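Local coordinates for protein 3-hydroxyacyl-thioester dehydratase Z (Mycobacterium tuberculosis, PDB 2C2I) that probably interconverts (3R)-3-hydroxyacyl-CoA and trans-2-enoyl-CoA thioesters, adding or removing water, as a homodimeric hot-dog-fold hydratase of fatty acid metabolism, at residues T38-W43 with I60-M65; G114-D117 with V123-T126; S21-I26 with T130-G135. All blocks are in the same frame, centred on the assembly; numbering follows the deposited sequence.

Contact 1 of 3, residues T38-W43 with I60-M65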
loop_
_atom_site.group_PDB
_atom_site.type_symbol
_atom_site.label_atom_id
_atom_site.label_comp_id
_atom_site.label_asym_id
_atom_site.label_seq_id
_atom_site.Cartn_x
_atom_site.Cartn_y
_atom_site.Cartn_z
ATOM N N THR A 38 9.452 -0.861 5.848
ATOM C CA THR A 38 8.883 -1.962 5.046
ATOM C C THR A 38 9.900 -2.990 4.523
ATOM O O THR A 38 9.509 -4.039 4.005
ATOM C CB THR A 38 8.118 -1.403 3.817
ATOM O OG1 THR A 38 9.034 -0.725 2.953
ATOM C CG2 THR A 38 6.993 -0.427 4.241
ATOM N N GLY A 39 11.196 -2.682 4.634
ATOM C CA GLY A 39 12.221 -3.583 4.121
ATOM C C GLY A 39 12.408 -3.548 2.615
ATOM O O GLY A 39 13.049 -4.429 2.055
ATOM N N ASP A 40 11.840 -2.563 1.930
ATOM C CA ASP A 40 12.144 -2.385 0.520
ATOM C C ASP A 40 13.205 -1.292 0.395
ATOM O O ASP A 40 12.894 -0.101 0.519
ATOM C CB ASP A 40 10.873 -2.061 -0.289
ATOM C CG ASP A 40 11.136 -1.975 -1.799
ATOM O OD1 ASP A 40 12.309 -1.928 -2.243
ATOM O OD2 ASP A 40 10.154 -1.943 -2.564
ATOM N N HIS A 41 14.463 -1.706 0.207
ATOM C CA HIS A 41 15.573 -0.756 0.041
ATOM C C HIS A 41 16.093 -0.753 -1.384
ATOM O O HIS A 41 17.289 -0.549 -1.611
ATOM C CB HIS A 41 16.720 -1.080 1.031
ATOM C CG HIS A 41 16.374 -0.812 2.466
ATOM N ND1 HIS A 41 15.837 -1.772 3.290
ATOM C CD2 HIS A 41 16.466 0.315 3.212
ATOM C CE1 HIS A 41 15.620 -1.253 4.488
ATOM N NE2 HIS A 41 16.008 0.010 4.468
ATOM N N GLN A 42 15.216 -0.952 -2.368
ATOM C CA GLN A 42 15.697 -1.043 -3.734
ATOM C C GLN A 42 16.437 0.246 -4.110
ATOM O O GLN A 42 16.047 1.340 -3.698
ATOM C CB GLN A 42 14.588 -1.339 -4.734
ATOM C CG GLN A 42 15.166 -1.911 -6.023
ATOM C CD GLN A 42 14.133 -2.238 -7.092
ATOM O OE1 GLN A 42 14.502 -2.619 -8.177
ATOM N NE2 GLN A 42 12.836 -2.076 -6.787
ATOM N N TRP A 43 17.510 0.087 -4.872
ATOM C CA TRP A 43 18.329 1.219 -5.285
ATOM C C TRP A 43 17.547 2.364 -5.940
ATOM O O TRP A 43 17.856 3.526 -5.696
ATOM C CB TRP A 43 19.467 0.774 -6.189
ATOM C CG TRP A 43 19.034 0.177 -7.488
ATOM C CD1 TRP A 43 18.675 -1.117 -7.707
ATOM C CD2 TRP A 43 18.873 0.854 -8.736
ATOM N NE1 TRP A 43 18.354 -1.307 -9.028
ATOM C CE2 TRP A 43 18.471 -0.113 -9.687
ATOM C CE3 TRP A 43 19.074 2.179 -9.160
ATOM C CZ2 TRP A 43 18.229 0.203 -11.026
ATOM C CZ3 TRP A 43 18.851 2.492 -10.510
ATOM C CH2 TRP A 43 18.430 1.509 -11.422
ATOM N N ILE A 60 13.124 7.586 -7.005
ATOM C CA ILE A 60 11.656 7.706 -7.081
ATOM C C ILE A 60 11.015 7.095 -5.821
ATOM O O ILE A 60 11.612 6.217 -5.173
ATOM C CB ILE A 60 11.079 7.075 -8.406
ATOM C CG1 ILE A 60 11.311 5.558 -8.490
ATOM C CG2 ILE A 60 11.626 7.760 -9.658
ATOM C CD1 ILE A 60 10.630 4.902 -9.672
ATOM N N ALA A 61 9.819 7.559 -5.459
ATOM C CA ALA A 61 9.097 7.009 -4.315
ATOM C C ALA A 61 8.710 5.547 -4.571
ATOM O O ALA A 61 8.569 5.121 -5.695
ATOM C CB ALA A 61 7.822 7.835 -4.037
ATOM N N HIS A 62 8.507 4.799 -3.495
ATOM C CA HIS A 62 7.892 3.478 -3.595
ATOM C C HIS A 62 6.433 3.701 -4.000
ATOM O O HIS A 62 5.779 4.564 -3.431
ATOM C CB HIS A 62 7.866 2.794 -2.225
ATOM C CG HIS A 62 9.210 2.577 -1.604
ATOM N ND1 HIS A 62 9.940 3.596 -1.025
ATOM C CD2 HIS A 62 9.916 1.438 -1.390
ATOM C CE1 HIS A 62 11.062 3.101 -0.529
ATOM N NE2 HIS A 62 11.076 1.794 -0.745
ATOM N N GLY A 63 5.936 2.959 -4.977
ATOM C CA GLY A 63 4.485 2.984 -5.279
ATOM C C GLY A 63 3.647 2.685 -4.044
ATOM O O GLY A 63 2.556 3.285 -3.848
ATOM N N PHE A 64 4.140 1.800 -3.178
ATOM C CA PHE A 64 3.362 1.450 -1.996
ATOM C C PHE A 64 3.297 2.635 -1.057
ATOM O O PHE A 64 2.374 2.731 -0.262
ATOM C CB PHE A 64 3.914 0.215 -1.272
ATOM C CG PHE A 64 3.486 -1.103 -1.873
ATOM C CD1 PHE A 64 2.122 -1.420 -2.045
ATOM C CD2 PHE A 64 4.445 -2.040 -2.247
ATOM C CE1 PHE A 64 1.748 -2.654 -2.573
ATOM C CE2 PHE A 64 4.066 -3.303 -2.761
ATOM C CZ PHE A 64 2.735 -3.604 -2.945
HETATM N N MSE A 65 4.283 3.537 -1.143
HETATM C CA MSE A 65 4.234 4.711 -0.290
HETATM C C MSE A 65 3.229 5.719 -0.824
HETATM O O MSE A 65 2.420 6.215 -0.067
HETATM C CB MSE A 65 5.587 5.395 -0.143
HETATM C CG MSE A 65 5.461 6.622 0.775
HETATM SE SE MSE A 65 7.175 7.395 1.236
HETATM C CE MSE A 65 7.708 7.374 -0.074
#
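In the probable catalytic region of this MaoC-like hot-dog hydratase, the loop that follows helix 28-38 meets the start of helix 63-68, and the contact is carried by one pair, Asp40 and His62. By similarity Asp40 is important for catalysis and His62 belongs to the substrate-binding segment. The bond between them uses the backbone of Asp40: its carbonyl O accepts from His62 NE2 at 2.9 Å, with an N-H...O angle of 162°. The oxygen lies near the ring plane, at the ring's edge, while NE2 is tilted 35° from the plane of the carbonyl. A histidine suits this place because its flat ring can offer an N-H at the edge and keep its faces for packing; here it stacks on His45, also important for catalysis by similarity, and meets Phe34 obliquely.

Asp40 CG stands anti to the backbone N (chi1 -175°), which carries the carboxylate alongside the imidazole, the two planes nearly perpendicular. OD2 then comes 3.6 Å from His62 CD2, a contact and not a second bond. The other oxygen turns back on its own loop in an Asx turn, the short aspartate side chain being well matched to such a reach: Asp40 OD1, met nearly end-on, accepts from the backbone N of Gln42 at 3.1 Å.

Contact 2 of 3, residues G114-D117 with V123-T126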
loop_
_atom_site.group_PDB
_atom_site.type_symbol
_atom_site.label_atom_id
_atom_site.label_comp_id
_atom_site.label_asym_id
_atom_site.label_seq_id
_atom_site.Cartn_x
_atom_site.Cartn_y
_atom_site.Cartn_z
ATOM N N GLY A 114 -19.434 4.766 -3.071
ATOM C CA GLY A 114 -20.569 4.130 -2.423
ATOM C C GLY A 114 -20.322 3.958 -0.951
ATOM O O GLY A 114 -19.179 3.991 -0.502
ATOM N N VAL A 115 -21.405 3.770 -0.198
ATOM C CA VAL A 115 -21.300 3.587 1.226
ATOM C C VAL A 115 -22.195 2.432 1.583
ATOM O O VAL A 115 -23.359 2.426 1.200
ATOM C CB VAL A 115 -21.779 4.835 2.001
ATOM C CG1 VAL A 115 -21.772 4.556 3.489
ATOM C CG2 VAL A 115 -20.880 6.064 1.665
ATOM N N GLU A 116 -21.639 1.458 2.282
ATOM C CA GLU A 116 -22.382 0.291 2.722
ATOM C C GLU A 116 -22.462 0.293 4.249
ATOM O O GLU A 116 -21.439 0.342 4.938
ATOM C CB GLU A 116 -21.697 -0.978 2.236
ATOM C CG GLU A 116 -22.452 -2.258 2.609
ATOM C CD GLU A 116 -21.790 -3.519 2.068
ATOM O OE1 GLU A 116 -20.729 -3.437 1.389
ATOM O OE2 GLU A 116 -22.350 -4.614 2.318
ATOM N N ASP A 117 -23.684 0.240 4.772
ATOM C CA ASP A 117 -23.890 0.158 6.206
ATOM C C ASP A 117 -23.683 -1.302 6.613
ATOM O O ASP A 117 -24.277 -2.219 6.032
ATOM C CB ASP A 117 -25.290 0.693 6.533
ATOM C CG ASP A 117 -25.671 0.588 7.999
ATOM O OD1 ASP A 117 -24.853 0.174 8.847
ATOM O OD2 ASP A 117 -26.843 0.920 8.298
ATOM N N VAL A 123 -19.785 1.826 8.989
ATOM C CA VAL A 123 -20.072 1.885 7.554
ATOM C C VAL A 123 -18.772 1.756 6.755
ATOM O O VAL A 123 -17.701 2.039 7.268
ATOM C CB VAL A 123 -20.855 3.148 7.144
ATOM C CG1 VAL A 123 -22.098 3.345 8.040
ATOM C CG2 VAL A 123 -19.973 4.379 7.164
ATOM N N GLN A 124 -18.890 1.295 5.520
ATOM C CA GLN A 124 -17.741 1.076 4.666
ATOM C C GLN A 124 -17.901 1.947 3.438
ATOM O O GLN A 124 -18.873 1.788 2.712
ATOM C CB GLN A 124 -17.774 -0.383 4.238
ATOM C CG GLN A 124 -16.546 -0.898 3.612
ATOM C CD GLN A 124 -16.357 -2.349 4.001
ATOM O OE1 GLN A 124 -15.832 -2.653 5.082
ATOM N NE2 GLN A 124 -16.799 -3.249 3.144
ATOM N N ALA A 125 -16.942 2.838 3.217
ATOM C CA ALA A 125 -16.978 3.763 2.085
ATOM C C ALA A 125 -15.998 3.301 1.005
ATOM O O ALA A 125 -14.839 3.028 1.305
ATOM C CB ALA A 125 -16.621 5.134 2.541
ATOM N N THR A 126 -16.466 3.230 -0.231
ATOM C CA THR A 126 -15.600 2.951 -1.359
ATOM C C THR A 126 -15.282 4.301 -2.011
ATOM O O THR A 126 -16.183 5.063 -2.354
ATOM C CB THR A 126 -16.258 1.968 -2.312
ATOM O OG1 THR A 126 -16.538 0.754 -1.597
ATOM C CG2 THR A 126 -15.368 1.660 -3.539
HETATM O O HOH W 1 -18.380 -2.170 1.054
#
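Glu116 sends CG anti to its own backbone N (chi1 -178°) and stays extended beyond it, whereas Gln124, which starts out likewise, bends at chi2 (146°); their polar ends, on the same face of the sheet, are thereby set far enough apart to admit one water. The water donates to Glu116 OE1 at 2.7 Å and accepts from Gln124 NE2 at 2.8 Å, joining groups whose direct separation, OE1 to NE2, is 4.3 Å.

The segments are adjacent antiparallel strands of the hairpin 105-119/122-133. Glu116 and Gln124 form a hydrogen-bonded pair, with both N...O distances, Glu116 N to Gln124 O and Gln124 N to Glu116 O, at 2.8 Å. Gly114 and Thr126 form the next such pair, but less evenly: Thr126 N reaches Gly114 O at 2.8 Å, while the return bond from Gly114 N to Thr126 O is weak at 3.3 Å.

On the other face, Val115 CG1 packs on Val123 CB at 4.0 Å and Val115 CG2 lies 4.4 Å from Ala125 CB. Branched valines favour extended backbone and offer an apolar surface, which helix 7-12 covers through Leu10, Ala11 and Val7.

By similarity Gln124 contributes to the substrate site of the partner subunit in the homodimer. An amide serves both its neighbours, NE2 donating to the water and OE1 accepting from Arg148 NE of the same chain. With the amide engaged at both ends, its orientation is probably fixed, and the nearby arginine would probably polarise its carbonyl.

Contact 3 of 3, residues S21-I26 with T130-G135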
loop_
_atom_site.group_PDB
_atom_site.type_symbol
_atom_site.label_atom_id
_atom_site.label_comp_id
_atom_site.label_asym_id
_atom_site.label_seq_id
_atom_site.Cartn_x
_atom_site.Cartn_y
_atom_site.Cartn_z
ATOM N N SER A 21 -6.824 17.562 -2.019
ATOM C CA SER A 21 -5.860 17.851 -0.972
ATOM C C SER A 21 -5.018 19.068 -1.336
ATOM O O SER A 21 -5.103 19.600 -2.454
ATOM C CB SER A 21 -4.932 16.652 -0.767
ATOM O OG SER A 21 -3.976 16.583 -1.821
ATOM N N ASP A 22 -4.176 19.474 -0.400
ATOM C CA ASP A 22 -3.096 20.408 -0.685
ATOM C C ASP A 22 -1.980 19.659 -1.431
ATOM O O ASP A 22 -1.991 18.424 -1.523
ATOM C CB ASP A 22 -2.532 20.993 0.622
ATOM C CG ASP A 22 -3.618 21.489 1.585
ATOM O OD1 ASP A 22 -4.703 21.920 1.126
ATOM O OD2 ASP A 22 -3.377 21.457 2.815
ATOM N N TRP A 23 -1.037 20.408 -1.988
ATOM C CA TRP A 23 0.204 19.820 -2.478
ATOM C C TRP A 23 1.041 19.391 -1.264
ATOM O O TRP A 23 1.120 20.116 -0.256
ATOM C CB TRP A 23 0.986 20.831 -3.327
ATOM C CG TRP A 23 0.371 21.137 -4.662
ATOM C CD1 TRP A 23 -0.311 22.288 -5.026
ATOM C CD2 TRP A 23 0.395 20.305 -5.825
ATOM N NE1 TRP A 23 -0.715 22.200 -6.338
ATOM C CE2 TRP A 23 -0.295 21.002 -6.858
ATOM C CE3 TRP A 23 0.922 19.040 -6.099
ATOM C CZ2 TRP A 23 -0.467 20.464 -8.141
ATOM C CZ3 TRP A 23 0.751 18.511 -7.374
ATOM C CH2 TRP A 23 0.061 19.223 -8.381
ATOM N N VAL A 24 1.644 18.211 -1.351
ATOM C CA VAL A 24 2.593 17.751 -0.342
ATOM C C VAL A 24 3.879 17.359 -1.050
ATOM O O VAL A 24 3.844 16.780 -2.140
ATOM C CB VAL A 24 2.054 16.582 0.568
ATOM C CG1 VAL A 24 0.640 16.860 1.083
ATOM C CG2 VAL A 24 2.133 15.237 -0.119
ATOM N N THR A 25 5.010 17.703 -0.444
ATOM C CA THR A 25 6.314 17.401 -1.034
ATOM C C THR A 25 6.814 16.065 -0.492
ATOM O O THR A 25 6.848 15.859 0.723
ATOM C CB THR A 25 7.335 18.529 -0.751
ATOM O OG1 THR A 25 6.863 19.745 -1.340
ATOM C CG2 THR A 25 8.729 18.178 -1.320
ATOM N N ILE A 26 7.173 15.161 -1.401
ATOM C CA ILE A 26 7.708 13.841 -1.016
ATOM C C ILE A 26 9.232 13.927 -0.943
ATOM O O ILE A 26 9.893 14.142 -1.959
ATOM C CB ILE A 26 7.232 12.727 -1.992
ATOM C CG1 ILE A 26 5.693 12.610 -2.000
ATOM C CG2 ILE A 26 7.854 11.363 -1.655
ATOM C CD1 ILE A 26 5.015 12.730 -0.613
ATOM N N THR A 130 -7.404 10.003 -7.435
ATOM C CA THR A 130 -6.355 10.188 -8.385
ATOM C C THR A 130 -5.330 11.036 -7.699
ATOM O O THR A 130 -5.671 12.071 -7.142
ATOM C CB THR A 130 -6.890 10.846 -9.679
ATOM O OG1 THR A 130 -7.669 9.867 -10.370
ATOM C CG2 THR A 130 -5.729 11.282 -10.585
ATOM N N VAL A 131 -4.078 10.575 -7.704
ATOM C CA VAL A 131 -2.975 11.354 -7.174
ATOM C C VAL A 131 -2.187 11.887 -8.375
ATOM O O VAL A 131 -1.645 11.104 -9.168
ATOM C CB VAL A 131 -2.035 10.508 -6.251
ATOM C CG1 VAL A 131 -0.970 11.389 -5.607
ATOM C CG2 VAL A 131 -2.827 9.814 -5.149
ATOM N N GLU A 132 -2.145 13.213 -8.515
ATOM C CA GLU A 132 -1.319 13.839 -9.549
ATOM C C GLU A 132 0.050 14.174 -8.992
ATOM O O GLU A 132 0.198 14.383 -7.790
ATOM C CB GLU A 132 -1.991 15.102 -10.093
ATOM C CG GLU A 132 -2.055 16.263 -9.129
ATOM C CD GLU A 132 -2.845 17.436 -9.728
ATOM O OE1 GLU A 132 -2.503 17.889 -10.847
ATOM O OE2 GLU A 132 -3.812 17.882 -9.090
ATOM N N VAL A 133 1.049 14.250 -9.874
ATOM C CA VAL A 133 2.394 14.677 -9.457
ATOM C C VAL A 133 2.819 15.868 -10.339
ATOM O O VAL A 133 2.716 15.807 -11.551
ATOM C CB VAL A 133 3.437 13.478 -9.409
ATOM C CG1 VAL A 133 3.386 12.599 -10.663
ATOM C CG2 VAL A 133 4.851 13.969 -9.134
ATOM N N GLU A 134 3.275 16.937 -9.701
ATOM C CA GLU A 134 3.390 18.260 -10.335
ATOM C C GLU A 134 4.189 18.386 -11.646
ATOM O O GLU A 134 3.868 19.260 -12.469
ATOM C CB GLU A 134 3.866 19.284 -9.311
ATOM C CG GLU A 134 3.576 20.737 -9.680
ATOM C CD GLU A 134 3.877 21.679 -8.550
ATOM O OE1 GLU A 134 4.914 21.483 -7.884
ATOM O OE2 GLU A 134 3.068 22.604 -8.317
ATOM N N GLY A 135 5.183 17.531 -11.872
ATOM C CA GLY A 135 5.947 17.573 -13.146
ATOM C C GLY A 135 5.636 16.603 -14.295
ATOM O O GLY A 135 6.444 16.479 -15.227
#
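Van der Waals packing of one aromatic ring on two glutamate chains makes up this contact. Trp23 directs the six-membered part of its indole at Glu132 and Glu134, crossing each side chain at about a right angle. Trp23 CZ3 meets Glu134 CB at 3.7 Å, and Trp23 CH2 comes equally close to Glu132 CD, also at 3.7 Å. Glu132 approaches obliquely: its CG takes the position between the backbone N and the carbonyl carbon (chi1 69°), and its extended chain passes the far end of the indole with the carboxylate plane turned 48° from the ring. With its CG turned away from the backbone N, Glu134 runs on across the indole and sets OE2 over one face, 4.0 Å from Trp23 CE2, with the carboxylate 30° from parallel to the ring.

Charge pairing probably makes it acceptable for carboxylates to lie against an aromatic surface. Both are claimed by arginines of strand 105-119: Glu132 OE2 forms a salt bridge with Arg107 NE, and Glu134 OE2 one with Arg105 NH2. Arg105 also makes a cation-pi contact with Trp23. Glutamate suits both places, since its methylenes pack on the indole while its end reaches a guanidinium group, and tryptophan offers a surface broad enough for both chains.

Backbone hydrogen bonding runs through strand 105-119, which lies between the segments and pairs with Val24 through Val106 and with Thr130 through Thr109.

Trp23 belongs to the edge strand 17-25 of this chain's sheet; Glu132 lies near the end of strand 122-133 and Glu134 just beyond it. The ring and the glutamates thus meet across an intervening strand, a side-chain cluster on one face of the antiparallel sheet of the hot-dog fold.

From the N terminus, strand 17-25 supplies the first segment of contact 3, whose partner arrives over a hundred residues later; contact 3 therefore closes a long loop that contains both other contacts. Within it, contact 1 closes first, joining the loop after helix 28-38 to helix 63-68, and contact 2 follows in series as a tight hairpin. Contacts 1 and 2 lie on opposite sides of the chain's centre, their nearest atoms about 17 Å apart. Contact 3 touches contact 1, where Ile26 packs on Ala61 and Met65, and shares strand 122-133 with contact 2. Contact 1 thus lies in the helical part, contacts 2 and 3 in the sheet, and the Ile26 packing joins the two.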